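Local coordinates for protein putative uronate isomerase (Thermotoga maritima, PDB 4NAR) that belongs to the lactate racemase family and may interconvert the stereoisomers of lactate, at residues A182-G187 with V353-G358; D321-E326 with K347-H352. All coordinates share one frame; numbering follows the deposited sequence.

Both contacts use helix 347-357: its first half meets helix 318-327 in contact 2, and its second half meets the end of helix 173-186 in contact 1. Their centres lie about 12 Å apart on the same side of the chain's centre, and they touch directly where Val184 CG2 packs 3.8 Å from Ala351 O. Along the chain, contact 2 is nested inside the long loop closed by contact 1. Contact 2 is internal to the largely helical connection between strands 302-308 and 373-379, neighbours in the five-stranded parallel sheet. Helix 347-357 thus packs this connection against a helix from the N-terminal racemase family region.

Contact 1: residues A182-G187 with V353-G358; sequences AAVLMG and VINVRG
Val184 fills the tight part of this contact with a single methyl group, CG2, which enters between the side chains of Ile354 and Asn355. It lies 3.8 Å from Ile354 CG2 and is also close to CB and CD1 of that isoleucine, so the branched side chain curves around it; the two side chains cross at about a right angle. On the other flank, Asn355 OD1 comes within 3.4 Å of Val184 CG2, a plain van der Waals approach. The valine's rotation explains the fit: CG1 is lodged between the backbone N and carbonyl carbon (chi1 85°), which leaves CG2 anti to that N and directed at the opposite helix.

Beyond these three buried residues the packing is loose. No hydrogen bond joins the segments, and only 135 Å² is buried in all. The backbone of Gly187 is partly exposed, and Met186, a selenomethionine, lies on the solvent side. Outside the segments, Ile354 also touches Val335 of helix 332-341, and Asn355 rests on Ile188. Each helix stops at a glycine with positive phi, Gly187 and Gly358, a common way of terminating a helix. This is helix-to-helix van der Waals packing, one apolar pair and one amide oxygen against a methyl, between the N-terminal lactate racemase region and the part of the chain that forms the parallel five-stranded sheet.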
# COMPACT_ATOMS: atom_id res chain seq x y z
N ALA A 182 10.69 9.66 5.07
CA ALA A 182 11.80 9.59 4.12
C ALA A 182 11.26 9.74 2.70
O ALA A 182 11.81 10.50 1.89
CB ALA A 182 12.55 8.26 4.27
N ALA A 183 10.18 9.02 2.41
CA ALA A 183 9.58 9.02 1.08
C ALA A 183 9.04 10.38 0.70
O ALA A 183 9.24 10.85 -0.42
CB ALA A 183 8.47 7.96 0.99
N VAL A 184 8.33 11.02 1.62
CA VAL A 184 7.68 12.28 1.29
C VAL A 184 8.68 13.44 1.09
O VAL A 184 8.40 14.40 0.35
CB VAL A 184 6.56 12.65 2.31
CG1 VAL A 184 7.16 13.38 3.53
CG2 VAL A 184 5.47 13.50 1.61
N LEU A 185 9.85 13.33 1.71
CA LEU A 185 10.91 14.32 1.48
C LEU A 185 11.36 14.28 0.02
O LEU A 185 11.55 15.33 -0.60
CB LEU A 185 12.08 14.08 2.43
CG LEU A 185 11.83 14.40 3.91
CD1 LEU A 185 13.11 14.17 4.72
CD2 LEU A 185 11.32 15.84 4.10
N MSE A 186 11.54 13.09 -0.54
CA MSE A 186 11.74 12.96 -1.98
C MSE A 186 10.47 13.38 -2.73
O MSE A 186 10.52 14.16 -3.69
CB MSE A 186 12.16 11.53 -2.36
CG MSE A 186 12.25 11.30 -3.87
SE MSE A 186 13.03 9.58 -4.45
CE MSE A 186 14.91 9.97 -4.07
N GLY A 187 9.33 12.86 -2.29
CA GLY A 187 8.06 13.31 -2.85
C GLY A 187 7.56 12.44 -3.98
O GLY A 187 8.34 11.95 -4.80
N VAL A 353 -0.96 13.65 4.38
CA VAL A 353 -1.53 14.95 4.06
C VAL A 353 -0.78 15.65 2.89
O VAL A 353 -1.40 16.12 1.94
CB VAL A 353 -1.59 15.78 5.38
CG1 VAL A 353 -1.12 17.20 5.18
CG2 VAL A 353 -2.98 15.68 6.01
N ILE A 354 0.54 15.68 2.93
CA ILE A 354 1.32 16.23 1.83
C ILE A 354 1.08 15.41 0.56
O ILE A 354 0.89 15.97 -0.53
CB ILE A 354 2.82 16.19 2.13
CG1 ILE A 354 3.14 16.98 3.41
CG2 ILE A 354 3.63 16.73 0.92
CD1 ILE A 354 4.58 16.76 3.94
N ASN A 355 1.12 14.09 0.72
CA ASN A 355 0.90 13.18 -0.39
C ASN A 355 -0.41 13.47 -1.14
O ASN A 355 -0.43 13.56 -2.39
CB ASN A 355 0.93 11.74 0.12
CG ASN A 355 2.36 11.22 0.30
OD1 ASN A 355 3.30 11.70 -0.36
ND2 ASN A 355 2.52 10.22 1.18
N VAL A 356 -1.50 13.63 -0.39
CA VAL A 356 -2.78 13.97 -0.98
C VAL A 356 -2.79 15.38 -1.61
O VAL A 356 -3.21 15.54 -2.77
CB VAL A 356 -3.93 13.86 0.03
CG1 VAL A 356 -5.23 14.39 -0.59
CG2 VAL A 356 -4.10 12.41 0.52
N ARG A 357 -2.33 16.38 -0.85
CA ARG A 357 -2.50 17.77 -1.29
C ARG A 357 -1.65 18.12 -2.51
O ARG A 357 -2.07 18.93 -3.37
CB ARG A 357 -2.24 18.77 -0.15
CG ARG A 357 -2.79 20.15 -0.47
CD ARG A 357 -4.32 20.09 -0.61
NE ARG A 357 -4.93 21.30 -1.18
CZ ARG A 357 -4.95 21.60 -2.48
NH1 ARG A 357 -4.37 20.80 -3.38
NH2 ARG A 357 -5.55 22.72 -2.90
N GLY A 358 -0.47 17.51 -2.61
CA GLY A 358 0.41 17.75 -3.74
C GLY A 358 1.30 18.97 -3.60
O GLY A 358 1.40 19.58 -2.52

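Contact 2: residues D321-E326 with K347-H352; sequences DKWIRE and KNVAAH. With SO4 (sulfate ion), chain B.
Val349 projects from helix 347-352 into the backbone and side chains of Trp323 and Ile324. Its CB directs the fork toward helix 321-326, and the two methyls then part. CG1, placed anti to the backbone N (chi1 173°), meets Ile324 CG1 at 3.8 Å and lies equally near the backbone, 3.8 Å from Ile324 N. CG2 turns to the tryptophan: it is 4.1 Å from Trp323 CB and approaches the indole at its edge, near the ring plane, 4.2 Å from Trp323 CE3. With an alanine in place of Val349, both methyls would go, and Ile324 CG1 and the Trp323 edge would probably be left without their shared partner, with a gap between the helices.

One turn on, His352 CD2 meets the same isoleucine atom, lying 4.2 Å from Ile324 CG1. The imidazole is fixed from outside the pair: NE2 is hydrogen-bonded to the hydroxyl of Tyr329, and the ring stacks with Trp283. On the outer side of helix 321-326, Arg325 grips one carboxylate oxygen side-on with NE and NH2, the latter 2.6 Å from Asp321 OD2, in a salt bridge within the helix.

Asn348 faces elsewhere, donating from ND2 to sulfate O3 over 3.3 Å at 156°; Thr72, His180 and Trp283 also bind this ion, which probably came from the crystallisation liquor. The axes of segments 321-326 and 347-352 approach to 9.8 Å and cross at -50°. Helix 347-357 is wedged among its neighbours: helix 318-327 packs on the Val349 side, Ala350 touches helix 332-341, and Asn348 reaches helix 173-186. The first three lie in the connection between strands 302-308 and 373-379, while helix 173-186 comes from the N-terminal region.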
# COMPACT_ATOMS: atom_id res chain seq x y z
N ASP A 321 -7.49 9.51 12.56
CA ASP A 321 -8.57 10.32 12.00
C ASP A 321 -8.62 11.73 12.65
O ASP A 321 -8.71 12.75 11.93
CB ASP A 321 -9.91 9.59 12.18
CG ASP A 321 -11.06 10.31 11.50
OD1 ASP A 321 -11.35 9.98 10.32
OD2 ASP A 321 -11.67 11.20 12.13
N LYS A 322 -8.53 11.78 13.98
CA LYS A 322 -8.42 13.04 14.73
C LYS A 322 -7.20 13.83 14.26
O LYS A 322 -7.27 15.04 14.02
CB LYS A 322 -8.29 12.76 16.23
CG LYS A 322 -9.11 13.65 17.15
CD LYS A 322 -9.23 13.00 18.55
CE LYS A 322 -9.98 11.65 18.48
NZ LYS A 322 -9.45 10.59 19.44
N TRP A 323 -6.09 13.13 14.09
CA TRP A 323 -4.85 13.77 13.70
C TRP A 323 -4.94 14.39 12.31
O TRP A 323 -4.52 15.53 12.11
CB TRP A 323 -3.69 12.80 13.79
CG TRP A 323 -3.27 12.56 15.20
CD1 TRP A 323 -3.50 13.37 16.28
CD2 TRP A 323 -2.52 11.43 15.70
NE1 TRP A 323 -2.94 12.82 17.42
CE2 TRP A 323 -2.34 11.63 17.09
CE3 TRP A 323 -2.00 10.28 15.10
CZ2 TRP A 323 -1.64 10.71 17.89
CZ3 TRP A 323 -1.30 9.36 15.90
CH2 TRP A 323 -1.13 9.58 17.28
N ILE A 324 -5.48 13.63 11.36
CA ILE A 324 -5.69 14.14 10.01
C ILE A 324 -6.50 15.44 10.00
O ILE A 324 -6.10 16.41 9.34
CB ILE A 324 -6.37 13.10 9.10
CG1 ILE A 324 -5.41 11.93 8.83
CG2 ILE A 324 -6.83 13.76 7.80
CD1 ILE A 324 -6.10 10.65 8.45
N ARG A 325 -7.62 15.44 10.73
CA ARG A 325 -8.48 16.62 10.84
C ARG A 325 -7.81 17.81 11.56
O ARG A 325 -8.09 18.96 11.24
CB ARG A 325 -9.80 16.26 11.52
CG ARG A 325 -10.77 15.47 10.64
CD ARG A 325 -12.10 15.14 11.37
NE ARG A 325 -12.01 13.93 12.18
CZ ARG A 325 -12.04 13.89 13.52
NH1 ARG A 325 -12.17 15.02 14.22
NH2 ARG A 325 -11.95 12.73 14.16
N GLU A 326 -6.94 17.52 12.53
CA GLU A 326 -6.18 18.58 13.21
C GLU A 326 -5.30 19.37 12.23
O GLU A 326 -5.42 20.60 12.11
CB GLU A 326 -5.30 18.01 14.32
CG GLU A 326 -5.82 18.27 15.74
CD GLU A 326 -5.56 17.10 16.70
OE1 GLU A 326 -4.44 16.52 16.66
OE2 GLU A 326 -6.48 16.76 17.49
N LYS A 347 4.30 11.49 12.01
CA LYS A 347 4.86 11.73 10.69
C LYS A 347 4.20 10.96 9.53
O LYS A 347 4.33 11.36 8.36
CB LYS A 347 6.37 11.52 10.71
CG LYS A 347 7.11 12.68 11.37
CD LYS A 347 8.58 12.40 11.55
CE LYS A 347 9.25 13.52 12.34
NZ LYS A 347 9.77 14.56 11.43
N ASN A 348 3.51 9.87 9.86
CA ASN A 348 2.78 9.09 8.87
C ASN A 348 1.59 9.93 8.37
O ASN A 348 1.44 10.16 7.16
CB ASN A 348 2.32 7.74 9.47
CG ASN A 348 1.88 6.72 8.40
OD1 ASN A 348 1.66 7.04 7.22
ND2 ASN A 348 1.74 5.46 8.83
N VAL A 349 0.76 10.39 9.30
CA VAL A 349 -0.27 11.38 9.00
C VAL A 349 0.29 12.62 8.28
O VAL A 349 -0.29 13.11 7.29
CB VAL A 349 -1.00 11.84 10.29
CG1 VAL A 349 -1.97 13.00 9.99
CG2 VAL A 349 -1.71 10.66 10.94
N ALA A 350 1.43 13.13 8.77
CA ALA A 350 2.06 14.28 8.13
C ALA A 350 2.38 13.97 6.67
O ALA A 350 2.07 14.77 5.77
CB ALA A 350 3.33 14.70 8.89
N ALA A 351 2.99 12.82 6.43
CA ALA A 351 3.34 12.43 5.07
C ALA A 351 2.08 12.27 4.20
O ALA A 351 2.04 12.71 3.04
CB ALA A 351 4.20 11.14 5.06
N HIS A 352 1.04 11.66 4.77
CA HIS A 352 -0.21 11.39 4.06
C HIS A 352 -0.84 12.67 3.49
O HIS A 352 -1.20 12.76 2.31
CB HIS A 352 -1.21 10.73 5.01
CG HIS A 352 -2.64 10.87 4.57
ND1 HIS A 352 -3.17 10.16 3.52
CD2 HIS A 352 -3.65 11.63 5.07
CE1 HIS A 352 -4.46 10.47 3.38
NE2 HIS A 352 -4.76 11.36 4.30
S SO4 B . 0.09 2.43 5.97
O1 SO4 B . 1.51 2.31 5.60
O2 SO4 B . -0.43 1.09 6.30
O3 SO4 B . -0.04 3.34 7.12
O4 SO4 B . -0.67 2.98 4.83